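Local atomic coordinates of PA3566 protein (Pseudomonas aeruginosa, PDB entry 1X7V), a protein that is of unknown function but has the alpha-beta plait fold of the antibiotic biosynthesis monooxygenase family and so may act as an oxidoreductase. Residues Arg25-Leu30 with Leu77-Gly82; Val31-Ala36 with Thr73-Arg78; Leu41-His46 with Glu68-Thr73; Leu45-Asp48 with Leu54-Met57. One frame throughout, in Å; residues are numbered along the deposited sequence.

Contact 1: residues Arg25-Leu30 with Leu77-Gly82; sequences RELRAL and LRFSRG
E26 OE1 and F79 O, contributed by different helices, both accept a hydrogen bond from ND2 of N83, just beyond the second segment, so one amide nitrogen ties helix 20-36 to the end of helix 74-80. Across the contact itself the meeting is apolar and turns on the F79 ring. With CG anti to the backbone N (chi1 174°), the ring reaches into the side of helix 20-36, where E26, L27 and L30 receive it. L30 crosses it at about a right angle: CD1 makes an off-centre CH-pi contact, 4.2 Å from the centroid of the F79 ring and 30° off its normal. The second methyl of this leucine, CD2, packs 3.9 Å from F79 CB. L27 approaches obliquely and puts CD2 3.6 Å from F79 CE1. E26 adds the root of its side chain, CB lying 4.1 Å from F79 CE1, while E26 O sits at the ring edge, near its plane, 4.0 Å from F79 CD1. On the sheet side, L27 also touches L45, F55 and M57, and L30 touches Y43, which places helix 20-36 between helix 74-80 and strands 40-47 and 54-61.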
loop_
_atom_site.group_PDB
_atom_site.type_symbol
_atom_site.label_atom_id
_atom_site.label_comp_id
_atom_site.label_asym_id
_atom_site.label_seq_id
_atom_site.Cartn_x
_atom_site.Cartn_y
_atom_site.Cartn_z
ATOM N N ARG A 25 -11.942 3.185 -0.566
ATOM C CA ARG A 25 -12.489 2.927 0.774
ATOM C C ARG A 25 -11.614 1.898 1.468
ATOM O O ARG A 25 -11.209 2.086 2.595
ATOM C CB ARG A 25 -13.931 2.430 0.681
ATOM C CG ARG A 25 -14.509 2.138 1.994
ATOM C CD ARG A 25 -15.989 1.957 1.921
ATOM N NE ARG A 25 -16.319 0.951 0.963
ATOM C CZ ARG A 25 -17.115 1.123 -0.096
ATOM N NH1 ARG A 25 -17.776 2.269 -0.349
ATOM N NH2 ARG A 25 -17.284 0.100 -0.882
ATOM N N GLU A 26 -11.292 0.829 0.762
ATOM C CA GLU A 26 -10.522 -0.260 1.316
ATOM C C GLU A 26 -9.075 0.130 1.593
ATOM O O GLU A 26 -8.534 -0.228 2.657
ATOM C CB GLU A 26 -10.614 -1.478 0.390
ATOM C CG GLU A 26 -12.028 -2.070 0.324
ATOM C CD GLU A 26 -12.606 -2.505 1.700
ATOM O OE1 GLU A 26 -12.052 -3.478 2.269
ATOM O OE2 GLU A 26 -13.626 -1.905 2.209
ATOM N N LEU A 27 -8.445 0.818 0.642
ATOM C CA LEU A 27 -7.048 1.317 0.798
ATOM C C LEU A 27 -6.921 2.324 1.942
ATOM O O LEU A 27 -5.955 2.319 2.711
ATOM C CB LEU A 27 -6.540 1.922 -0.520
ATOM C CG LEU A 27 -6.331 0.985 -1.683
ATOM C CD1 LEU A 27 -6.030 1.724 -2.995
ATOM C CD2 LEU A 27 -5.203 -0.065 -1.343
ATOM N N ARG A 28 -7.907 3.195 2.107
ATOM C CA ARG A 28 -7.827 4.238 3.160
ATOM C C ARG A 28 -7.733 3.573 4.576
ATOM O O ARG A 28 -7.043 4.062 5.501
ATOM C CB ARG A 28 -9.023 5.164 3.087
ATOM C CG ARG A 28 -8.968 6.254 1.992
ATOM C CD ARG A 28 -10.291 7.028 2.031
ATOM N NE ARG A 28 -10.337 8.176 1.125
ATOM C CZ ARG A 28 -9.828 9.383 1.365
ATOM N NH1 ARG A 28 -9.210 9.672 2.501
ATOM N NH2 ARG A 28 -9.961 10.337 0.455
ATOM N N ALA A 29 -8.360 2.422 4.698
ATOM C CA ALA A 29 -8.439 1.695 5.967
ATOM C C ALA A 29 -7.073 1.247 6.394
ATOM O O ALA A 29 -6.834 1.015 7.617
ATOM C CB ALA A 29 -9.328 0.489 5.846
ATOM N N LEU A 30 -6.193 1.073 5.413
ATOM C CA LEU A 30 -4.816 0.607 5.722
ATOM C C LEU A 30 -3.926 1.644 6.413
ATOM O O LEU A 30 -2.928 1.292 7.081
ATOM C CB LEU A 30 -4.153 0.123 4.446
ATOM C CG LEU A 30 -4.740 -1.181 3.898
ATOM C CD1 LEU A 30 -4.218 -1.475 2.489
ATOM C CD2 LEU A 30 -4.369 -2.292 4.786
ATOM N N LEU A 77 -4.115 -8.150 6.419
ATOM C CA LEU A 77 -4.826 -9.354 5.965
ATOM C C LEU A 77 -6.306 -9.094 5.695
ATOM O O LEU A 77 -6.865 -9.708 4.797
ATOM C CB LEU A 77 -4.632 -10.502 6.925
ATOM C CG LEU A 77 -3.200 -11.029 6.977
ATOM C CD1 LEU A 77 -3.088 -12.080 8.061
ATOM C CD2 LEU A 77 -2.681 -11.583 5.638
ATOM N N ARG A 78 -6.925 -8.161 6.418
ATOM C CA ARG A 78 -8.299 -7.746 6.095
ATOM C C ARG A 78 -8.455 -7.130 4.692
ATOM O O ARG A 78 -9.512 -7.295 4.039
ATOM C CB ARG A 78 -8.865 -6.786 7.137
ATOM C CG ARG A 78 -9.353 -7.484 8.398
ATOM C CD ARG A 78 -10.176 -6.534 9.260
ATOM N NE ARG A 78 -9.363 -5.384 9.679
ATOM C CZ ARG A 78 -8.909 -5.164 10.915
ATOM N NH1 ARG A 78 -9.211 -5.978 11.938
ATOM N NH2 ARG A 78 -8.162 -4.097 11.144
ATOM N N PHE A 79 -7.413 -6.449 4.225
ATOM C CA PHE A 79 -7.430 -5.903 2.885
ATOM C C PHE A 79 -7.440 -7.061 1.859
ATOM O O PHE A 79 -8.218 -7.052 0.869
ATOM C CB PHE A 79 -6.259 -4.967 2.646
ATOM C CG PHE A 79 -6.185 -4.520 1.250
ATOM C CD1 PHE A 79 -6.991 -3.485 0.819
ATOM C CD2 PHE A 79 -5.417 -5.216 0.321
ATOM C CE1 PHE A 79 -6.987 -3.083 -0.504
ATOM C CE2 PHE A 79 -5.414 -4.832 -1.005
ATOM C CZ PHE A 79 -6.204 -3.743 -1.420
ATOM N N SER A 80 -6.633 -8.081 2.157
ATOM C CA SER A 80 -6.540 -9.285 1.341
ATOM C C SER A 80 -7.844 -10.062 1.279
ATOM O O SER A 80 -8.100 -10.737 0.274
ATOM C CB SER A 80 -5.449 -10.221 1.896
ATOM O OG SER A 80 -4.289 -9.490 2.248
ATOM N N ARG A 81 -8.654 -9.978 2.326
ATOM C CA ARG A 81 -9.843 -10.821 2.474
ATOM C C ARG A 81 -11.081 -10.275 1.785
ATOM O O ARG A 81 -11.896 -9.559 2.371
ATOM C CB ARG A 81 -10.163 -11.083 3.949
ATOM C CG ARG A 81 -9.225 -12.029 4.527
ATOM C CD ARG A 81 -9.320 -12.074 6.028
ATOM N NE ARG A 81 -10.677 -12.379 6.469
ATOM C CZ ARG A 81 -11.066 -12.300 7.740
ATOM N NH1 ARG A 81 -10.203 -11.917 8.686
ATOM N NH2 ARG A 81 -12.325 -12.581 8.063
ATOM N N GLY A 82 -11.226 -10.665 0.534
ATOM C CA GLY A 82 -12.459 -10.461 -0.173
ATOM C C GLY A 82 -12.344 -9.415 -1.256
ATOM O O GLY A 82 -13.278 -9.248 -2.018
#

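Contact 2: residues Val31-Ala36 with Thr73-Arg78; sequences VAPSRA and TEHFLR
The imidazole of H75 has P33 CB over the centre of one face, 3.6 Å from the ring centroid and only 12° off the normal, a well-placed CH-pi contact. On the opposite face T73 OG1 stands 3.1 Å above the plane, displaced toward the rim. At the edge, near the ring plane, S34 OG comes within 3.3 Å of H75 CD2. The ring is brought into this slot by a chi1 of 57°, which sets CG between the backbone N and the carbonyl carbon, the crowded position. P33 and H75 run antiparallel alongside one another, and P33 CG also packs 3.8 Å from H75 CB. The contact joins the two long-separated helices 20-36 and 74-80 of an alpha-beta plait, a fold met throughout the dimeric alpha-beta barrel clan. Helix 20-36 is kinked here, since the N of P33 cannot bond to the preceding turn. S34 OG is hydrogen-bonded to L30 O, and the bond between H75 NE2 and E37 OE2 helps fix the rotation of the imidazole. T73 is the N-cap of helix 74-80, its OG1 accepting from F76 N at 3.3 Å with an N-H...O angle of 153°.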
loop_
_atom_site.group_PDB
_atom_site.type_symbol
_atom_site.label_atom_id
_atom_site.label_comp_id
_atom_site.label_asym_id
_atom_site.label_seq_id
_atom_site.Cartn_x
_atom_site.Cartn_y
_atom_site.Cartn_z
ATOM N N VAL A 31 -4.217 2.926 6.189
ATOM C CA VAL A 31 -3.225 3.941 6.429
ATOM C C VAL A 31 -2.903 4.196 7.922
ATOM O O VAL A 31 -1.726 4.146 8.316
ATOM C CB VAL A 31 -3.590 5.243 5.627
ATOM C CG1 VAL A 31 -2.576 6.361 5.912
ATOM C CG2 VAL A 31 -3.655 4.938 4.132
ATOM N N ALA A 32 -3.916 4.489 8.739
ATOM C CA ALA A 32 -3.646 4.818 10.130
ATOM C C ALA A 32 -2.981 3.633 10.842
ATOM O O ALA A 32 -1.961 3.830 11.527
ATOM C CB ALA A 32 -4.904 5.232 10.847
ATOM N N PRO A 33 -3.530 2.416 10.707
ATOM C CA PRO A 33 -2.881 1.336 11.453
ATOM C C PRO A 33 -1.475 1.044 10.937
ATOM O O PRO A 33 -0.577 0.650 11.734
ATOM C CB PRO A 33 -3.826 0.149 11.285
ATOM C CG PRO A 33 -4.682 0.487 10.145
ATOM C CD PRO A 33 -4.753 1.949 10.029
ATOM N N SER A 34 -1.262 1.183 9.634
ATOM C CA SER A 34 0.076 0.923 9.081
ATOM C C SER A 34 1.100 1.954 9.556
ATOM O O SER A 34 2.241 1.612 9.893
ATOM C CB SER A 34 0.048 0.820 7.570
ATOM O OG SER A 34 -0.719 -0.277 7.099
ATOM N N ARG A 35 0.704 3.225 9.604
ATOM C CA ARG A 35 1.601 4.296 10.037
ATOM C C ARG A 35 2.090 4.075 11.493
ATOM O O ARG A 35 3.222 4.461 11.842
ATOM C CB ARG A 35 0.884 5.641 9.954
ATOM C CG ARG A 35 0.856 6.230 8.587
ATOM C CD ARG A 35 -0.041 7.483 8.557
ATOM N NE ARG A 35 0.003 8.057 7.220
ATOM C CZ ARG A 35 -0.666 9.141 6.857
ATOM N NH1 ARG A 35 -1.376 9.802 7.755
ATOM N NH2 ARG A 35 -0.587 9.593 5.616
ATOM N N ALA A 36 1.253 3.421 12.312
ATOM C CA ALA A 36 1.530 3.179 13.724
ATOM C C ALA A 36 2.527 2.039 13.915
ATOM O O ALA A 36 3.122 1.911 14.992
ATOM C CB ALA A 36 0.231 2.868 14.459
ATOM N N THR A 73 -0.135 -8.495 9.822
ATOM C CA THR A 73 -1.052 -7.740 10.653
ATOM C C THR A 73 -2.454 -8.039 10.219
ATOM O O THR A 73 -2.688 -8.426 9.079
ATOM C CB THR A 73 -0.801 -6.192 10.598
ATOM O OG1 THR A 73 -0.962 -5.724 9.255
ATOM C CG2 THR A 73 0.588 -5.856 11.071
ATOM N N GLU A 74 -3.364 -7.779 11.154
ATOM C CA GLU A 74 -4.807 -7.870 11.002
ATOM C C GLU A 74 -5.323 -6.956 9.897
ATOM O O GLU A 74 -6.027 -7.403 9.027
ATOM C CB GLU A 74 -5.422 -7.454 12.324
ATOM C CG GLU A 74 -6.879 -7.757 12.504
ATOM C CD GLU A 74 -7.337 -7.764 13.995
ATOM O OE1 GLU A 74 -8.516 -8.100 14.264
ATOM O OE2 GLU A 74 -6.523 -7.461 14.911
ATOM N N HIS A 75 -4.932 -5.686 9.936
ATOM C CA HIS A 75 -5.339 -4.716 8.912
ATOM C C HIS A 75 -4.889 -5.112 7.517
ATOM O O HIS A 75 -5.680 -5.060 6.558
ATOM C CB HIS A 75 -4.955 -3.246 9.273
ATOM C CG HIS A 75 -3.497 -3.020 9.518
ATOM N ND1 HIS A 75 -2.883 -3.347 10.706
ATOM C CD2 HIS A 75 -2.548 -2.437 8.746
ATOM C CE1 HIS A 75 -1.594 -3.024 10.634
ATOM N NE2 HIS A 75 -1.364 -2.482 9.449
ATOM N N PHE A 76 -3.650 -5.556 7.390
ATOM C CA PHE A 76 -3.156 -5.932 6.109
ATOM C C PHE A 76 -3.899 -7.162 5.563
ATOM O O PHE A 76 -4.248 -7.232 4.366
ATOM C CB PHE A 76 -1.673 -6.253 6.182
ATOM C CG PHE A 76 -1.099 -6.671 4.858
ATOM C CD1 PHE A 76 -0.652 -5.720 3.964
ATOM C CD2 PHE A 76 -1.065 -8.021 4.498
ATOM C CE1 PHE A 76 -0.117 -6.088 2.720
ATOM C CE2 PHE A 76 -0.556 -8.404 3.237
ATOM C CZ PHE A 76 -0.099 -7.441 2.359
ATOM N N LEU A 77 -4.115 -8.150 6.419
ATOM C CA LEU A 77 -4.826 -9.354 5.965
ATOM C C LEU A 77 -6.306 -9.094 5.695
ATOM O O LEU A 77 -6.865 -9.708 4.797
ATOM C CB LEU A 77 -4.632 -10.502 6.925
ATOM C CG LEU A 77 -3.200 -11.029 6.977
ATOM C CD1 LEU A 77 -3.088 -12.080 8.061
ATOM C CD2 LEU A 77 -2.681 -11.583 5.638
ATOM N N ARG A 78 -6.925 -8.161 6.418
ATOM C CA ARG A 78 -8.299 -7.746 6.095
ATOM C C ARG A 78 -8.455 -7.130 4.692
ATOM O O ARG A 78 -9.512 -7.295 4.039
ATOM C CB ARG A 78 -8.865 -6.786 7.137
ATOM C CG ARG A 78 -9.353 -7.484 8.398
ATOM C CD ARG A 78 -10.176 -6.534 9.260
ATOM N NE ARG A 78 -9.363 -5.384 9.679
ATOM C CZ ARG A 78 -8.909 -5.164 10.915
ATOM N NH1 ARG A 78 -9.211 -5.978 11.938
ATOM N NH2 ARG A 78 -8.162 -4.097 11.144
#

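Contact 3: residues Leu41-His46 with Glu68-Thr73; sequences LQYDLH and ERHQNT
Y43 and H70 both carry CG anti to the backbone N (chi1 -163° and 172°), which stretches the two rings toward each other from backbones whose nearest CA atoms, those of Y43 and H70, are 11.3 Å apart. This is a strand-to-helix meeting within the alpha-beta plait: Y43 rises from strand 40-47 of the antiparallel sheet, and H70 descends from the last turns of helix 64-71. The side chains cross at about a right angle, with ring planes at 64° and an oblique approach. Y43 CE1 does the touching, 3.8 Å from H70 NE2. A water bridges the polar ends, 2.6 Å from Y43 OH and 2.9 Å from H70 NE2, and lies in the plane of both rings at their edges. The other nitrogen of the histidine, ND1, is hydrogen-bonded to E37 OE2, so both nitrogens have partners and the ring flip is set. W61 also meets the H70 ring, and F76 meets it edge-to-face, while L30 and S34 of helix 20-36 pack on Y43. Near its start the strand carries a classic beta bulge, L41 and Q42 together facing Q60. At the far end of the helical segment, H70 O takes two donors: T73 N at 3.2 Å and T73 OG1 at 2.7 Å, the latter in the carbonyl plane.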
loop_
_atom_site.group_PDB
_atom_site.type_symbol
_atom_site.label_atom_id
_atom_site.label_comp_id
_atom_site.label_asym_id
_atom_site.label_seq_id
_atom_site.Cartn_x
_atom_site.Cartn_y
_atom_site.Cartn_z
ATOM N N LEU A 41 8.292 4.132 8.490
ATOM C CA LEU A 41 8.787 5.494 8.315
ATOM C C LEU A 41 7.927 6.351 7.400
ATOM O O LEU A 41 8.003 7.553 7.437
ATOM C CB LEU A 41 10.232 5.460 7.797
ATOM C CG LEU A 41 11.177 4.783 8.747
ATOM C CD1 LEU A 41 12.567 4.824 8.151
ATOM C CD2 LEU A 41 11.115 5.475 10.065
ATOM N N GLN A 42 7.126 5.724 6.564
ATOM C CA GLN A 42 6.189 6.473 5.701
ATOM C C GLN A 42 5.135 5.476 5.261
ATOM O O GLN A 42 5.439 4.350 4.951
ATOM C CB GLN A 42 6.904 7.051 4.469
ATOM C CG GLN A 42 5.931 7.845 3.516
ATOM C CD GLN A 42 6.604 8.401 2.287
ATOM O OE1 GLN A 42 7.743 8.063 1.995
ATOM N NE2 GLN A 42 5.885 9.291 1.545
ATOM N N TYR A 43 3.888 5.923 5.178
ATOM C CA TYR A 43 2.826 5.100 4.611
ATOM C C TYR A 43 1.737 6.058 4.163
ATOM O O TYR A 43 0.899 6.501 4.976
ATOM C CB TYR A 43 2.309 4.045 5.589
ATOM C CG TYR A 43 1.528 2.920 4.943
ATOM C CD1 TYR A 43 2.120 1.669 4.661
ATOM C CD2 TYR A 43 0.177 3.052 4.703
ATOM C CE1 TYR A 43 1.400 0.642 4.113
ATOM C CE2 TYR A 43 -0.567 2.034 4.159
ATOM C CZ TYR A 43 0.046 0.827 3.851
ATOM O OH TYR A 43 -0.713 -0.148 3.306
ATOM N N ASP A 44 1.810 6.413 2.880
ATOM C CA ASP A 44 0.981 7.450 2.312
ATOM C C ASP A 44 0.229 6.933 1.078
ATOM O O ASP A 44 0.813 6.316 0.224
ATOM C CB ASP A 44 1.867 8.665 1.922
ATOM C CG ASP A 44 2.425 9.419 3.137
ATOM O OD1 ASP A 44 1.729 9.504 4.207
ATOM O OD2 ASP A 44 3.553 9.971 2.989
ATOM N N LEU A 45 -1.078 7.200 1.036
ATOM C CA LEU A 45 -1.978 6.838 -0.042
ATOM C C LEU A 45 -2.239 8.015 -0.984
ATOM O O LEU A 45 -2.407 9.127 -0.563
ATOM C CB LEU A 45 -3.326 6.374 0.512
ATOM C CG LEU A 45 -4.391 5.942 -0.488
ATOM C CD1 LEU A 45 -3.950 4.802 -1.364
ATOM C CD2 LEU A 45 -5.664 5.554 0.305
ATOM N N HIS A 46 -2.271 7.748 -2.280
ATOM C CA HIS A 46 -2.434 8.803 -3.297
ATOM C C HIS A 46 -3.362 8.270 -4.404
ATOM O O HIS A 46 -3.425 7.059 -4.637
ATOM C CB HIS A 46 -1.113 9.150 -3.998
ATOM C CG HIS A 46 0.029 9.428 -3.074
ATOM N ND1 HIS A 46 0.655 8.425 -2.366
ATOM C CD2 HIS A 46 0.641 10.587 -2.712
ATOM C CE1 HIS A 46 1.625 8.956 -1.626
ATOM N NE2 HIS A 46 1.641 10.256 -1.817
ATOM N N GLU A 68 7.958 -7.442 6.662
ATOM C CA GLU A 68 7.435 -8.805 6.867
ATOM C C GLU A 68 6.381 -8.842 7.979
ATOM O O GLU A 68 5.302 -9.379 7.817
ATOM C CB GLU A 68 8.595 -9.780 7.099
ATOM C CG GLU A 68 9.047 -10.635 5.819
ATOM C CD GLU A 68 9.765 -9.931 4.591
ATOM O OE1 GLU A 68 10.822 -10.480 4.170
ATOM O OE2 GLU A 68 9.274 -8.928 3.976
ATOM N N ARG A 69 6.660 -8.174 9.083
ATOM C CA ARG A 69 5.656 -8.009 10.141
ATOM C C ARG A 69 4.358 -7.291 9.653
ATOM O O ARG A 69 3.240 -7.679 9.974
ATOM C CB ARG A 69 6.303 -7.236 11.283
ATOM C CG ARG A 69 7.362 -7.964 12.060
ATOM C CD ARG A 69 7.619 -7.264 13.405
ATOM N NE ARG A 69 8.024 -5.870 13.228
ATOM C CZ ARG A 69 9.284 -5.470 13.051
ATOM N NH1 ARG A 69 10.275 -6.365 13.006
ATOM N NH2 ARG A 69 9.552 -4.165 12.879
ATOM N N HIS A 70 4.499 -6.225 8.889
ATOM C CA HIS A 70 3.344 -5.556 8.294
ATOM C C HIS A 70 2.358 -6.512 7.603
ATOM O O HIS A 70 1.137 -6.403 7.772
ATOM C CB HIS A 70 3.837 -4.459 7.349
ATOM C CG HIS A 70 2.773 -3.814 6.517
ATOM N ND1 HIS A 70 1.737 -3.072 7.051
ATOM C CD2 HIS A 70 2.611 -3.773 5.171
ATOM C CE1 HIS A 70 0.987 -2.607 6.066
ATOM N NE2 HIS A 70 1.486 -3.034 4.916
ATOM N N GLN A 71 2.876 -7.510 6.908
ATOM C CA GLN A 71 1.990 -8.434 6.172
ATOM C C GLN A 71 1.303 -9.502 7.004
ATOM O O GLN A 71 0.390 -10.236 6.519
ATOM C CB GLN A 71 2.765 -9.104 5.073
ATOM C CG GLN A 71 3.250 -8.124 4.074
ATOM C CD GLN A 71 4.114 -8.797 3.110
ATOM O OE1 GLN A 71 3.599 -9.572 2.254
ATOM N NE2 GLN A 71 5.443 -8.566 3.216
ATOM N N ASN A 72 1.723 -9.605 8.257
ATOM C CA ASN A 72 1.069 -10.499 9.167
ATOM C C ASN A 72 0.051 -9.803 10.032
ATOM O O ASN A 72 -0.572 -10.438 10.843
ATOM C CB ASN A 72 2.118 -11.223 9.968
ATOM C CG ASN A 72 2.881 -12.204 9.099
ATOM O OD1 ASN A 72 2.611 -13.393 9.145
ATOM N ND2 ASN A 72 3.740 -11.700 8.219
ATOM N N THR A 73 -0.135 -8.495 9.822
ATOM C CA THR A 73 -1.052 -7.740 10.653
ATOM C C THR A 73 -2.454 -8.039 10.219
ATOM O O THR A 73 -2.688 -8.426 9.079
ATOM C CB THR A 73 -0.801 -6.192 10.598
ATOM O OG1 THR A 73 -0.962 -5.724 9.255
ATOM C CG2 THR A 73 0.588 -5.856 11.071
HETATM O O HOH W 1 0.364 -2.299 2.343
#

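Contact 4: residues Leu45-Asp48 with Leu54-Met57; sequences LHQD and LFYM
H46 and Y56 form a hydrogen-bonded pair of the antiparallel beta hairpin made by strands 40-47 and 54-61, flanked by the non-hydrogen-bonded pairs L45-M57 and Q47-F55. Among the backbone bonds, Y56 N to H46 O is 3.0 Å long, its return partner H46 N to Y56 O is weak and bent (130°), and D48 N to L54 O carries the pairing on toward the loop. Two side-chain bonds reinforce this. H46 ND1 donates to Y56 O at 3.1 Å with an N-H...O angle of 160°; the oxygen lies in the imidazole plane, whereas the nitrogen stands above the carbonyl plane. Y56 O accepts from both the ring ND1 and, weakly, the backbone N of H46. Y56 OH donates to D48 OD1 at 2.6 Å, meeting the anti side of the carboxylate, while D48 OD2 accepts from H50 N and D51 N in the loop. Packing forms the third group. Q47 runs alongside F55 in the same direction, its amide plane 20° from the ring and NE2 3.7 Å from F55 CZ; that NE2 is hydrogen-bonded to S52 O. D48 CB sits 3.6 Å from L54 CB. Helix 20-36 packs on L45, F55 and M57; selenomethionine M57, CG anti to the backbone N and its chain then bent twice, curls back on L45, SE 3.7 Å from L45 CB and methyl CE 3.9 Å from L45 CD1.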
loop_
_atom_site.group_PDB
_atom_site.type_symbol
_atom_site.label_atom_id
_atom_site.label_comp_id
_atom_site.label_asym_id
_atom_site.label_seq_id
_atom_site.Cartn_x
_atom_site.Cartn_y
_atom_site.Cartn_z
ATOM N N LEU A 45 -1.078 7.200 1.036
ATOM C CA LEU A 45 -1.978 6.838 -0.042
ATOM C C LEU A 45 -2.239 8.015 -0.984
ATOM O O LEU A 45 -2.407 9.127 -0.563
ATOM C CB LEU A 45 -3.326 6.374 0.512
ATOM C CG LEU A 45 -4.391 5.942 -0.488
ATOM C CD1 LEU A 45 -3.950 4.802 -1.364
ATOM C CD2 LEU A 45 -5.664 5.554 0.305
ATOM N N HIS A 46 -2.271 7.748 -2.280
ATOM C CA HIS A 46 -2.434 8.803 -3.297
ATOM C C HIS A 46 -3.362 8.270 -4.404
ATOM O O HIS A 46 -3.425 7.059 -4.637
ATOM C CB HIS A 46 -1.113 9.150 -3.998
ATOM C CG HIS A 46 0.029 9.428 -3.074
ATOM N ND1 HIS A 46 0.655 8.425 -2.366
ATOM C CD2 HIS A 46 0.641 10.587 -2.712
ATOM C CE1 HIS A 46 1.625 8.956 -1.626
ATOM N NE2 HIS A 46 1.641 10.256 -1.817
ATOM N N GLN A 47 -4.015 9.174 -5.117
ATOM C CA GLN A 47 -4.772 8.787 -6.297
ATOM C C GLN A 47 -4.139 9.516 -7.498
ATOM O O GLN A 47 -3.726 10.687 -7.414
ATOM C CB GLN A 47 -6.212 9.141 -6.158
ATOM C CG GLN A 47 -7.101 8.573 -7.219
ATOM C CD GLN A 47 -8.539 8.959 -6.930
ATOM O OE1 GLN A 47 -8.779 10.028 -6.342
ATOM N NE2 GLN A 47 -9.501 8.073 -7.268
ATOM N N ASP A 48 -4.016 8.791 -8.582
ATOM C CA ASP A 48 -3.593 9.358 -9.870
ATOM C C ASP A 48 -4.373 10.607 -10.303
ATOM O O ASP A 48 -5.581 10.681 -10.118
ATOM C CB ASP A 48 -3.788 8.311 -10.936
ATOM C CG ASP A 48 -3.031 8.626 -12.224
ATOM O OD1 ASP A 48 -1.822 8.283 -12.288
ATOM O OD2 ASP A 48 -3.619 9.170 -13.174
ATOM N N LEU A 54 -6.468 4.425 -10.474
ATOM C CA LEU A 54 -5.045 4.213 -10.134
ATOM C C LEU A 54 -4.693 4.905 -8.836
ATOM O O LEU A 54 -4.955 6.095 -8.662
ATOM C CB LEU A 54 -4.129 4.756 -11.194
ATOM C CG LEU A 54 -3.731 3.798 -12.297
ATOM C CD1 LEU A 54 -3.107 4.582 -13.418
ATOM C CD2 LEU A 54 -2.760 2.770 -11.677
ATOM N N PHE A 55 -4.144 4.114 -7.922
ATOM C CA PHE A 55 -3.730 4.536 -6.584
ATOM C C PHE A 55 -2.303 4.108 -6.364
ATOM O O PHE A 55 -1.842 3.142 -6.982
ATOM C CB PHE A 55 -4.573 3.884 -5.500
ATOM C CG PHE A 55 -6.047 4.156 -5.635
ATOM C CD1 PHE A 55 -6.848 3.385 -6.452
ATOM C CD2 PHE A 55 -6.596 5.248 -5.031
ATOM C CE1 PHE A 55 -8.199 3.712 -6.599
ATOM C CE2 PHE A 55 -7.862 5.534 -5.167
ATOM C CZ PHE A 55 -8.674 4.748 -5.970
ATOM N N TYR A 56 -1.636 4.830 -5.471
ATOM C CA TYR A 56 -0.207 4.599 -5.187
ATOM C C TYR A 56 -0.020 4.646 -3.716
ATOM O O TYR A 56 -0.397 5.651 -3.093
ATOM C CB TYR A 56 0.668 5.700 -5.814
ATOM C CG TYR A 56 0.458 5.903 -7.279
ATOM C CD1 TYR A 56 -0.554 6.755 -7.756
ATOM C CD2 TYR A 56 1.229 5.238 -8.216
ATOM C CE1 TYR A 56 -0.763 6.973 -9.134
ATOM C CE2 TYR A 56 1.028 5.447 -9.594
ATOM C CZ TYR A 56 0.011 6.303 -10.040
ATOM O OH TYR A 56 -0.208 6.516 -11.396
HETATM N N MSE A 57 0.559 3.581 -3.134
HETATM C CA MSE A 57 0.973 3.656 -1.732
HETATM C C MSE A 57 2.489 3.844 -1.753
HETATM O O MSE A 57 3.186 3.040 -2.364
HETATM C CB MSE A 57 0.604 2.373 -0.958
HETATM C CG MSE A 57 0.589 2.508 0.522
HETATM SE SE MSE A 57 -1.041 3.511 1.047
HETATM C CE MSE A 57 -2.445 1.973 0.869
#

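In the fold
Contacts 1 and 2 are successive parts of one helix pair, 20-36 with 74-80, with centres 8 Å apart, and meet where L30 CD2 lies 3.5 Å from H75 O. Contact 3 sits 7 Å from contact 2, centre to centre; R35 NH2 and D44 OD1 form a salt bridge of 2.7 Å between them, and E37 OE2 joins the two by bonding one nitrogen of each histidine. Contact 4 shares L45 and H46 with contact 3, and L27 CD1 of contact 1 packs 3.6 Å from F55 CG. Contacts 2 and 4 lie about 17 Å apart between centres, on opposite sides of the chain's centre. The function being unknown, none of the four can be tied to an active site.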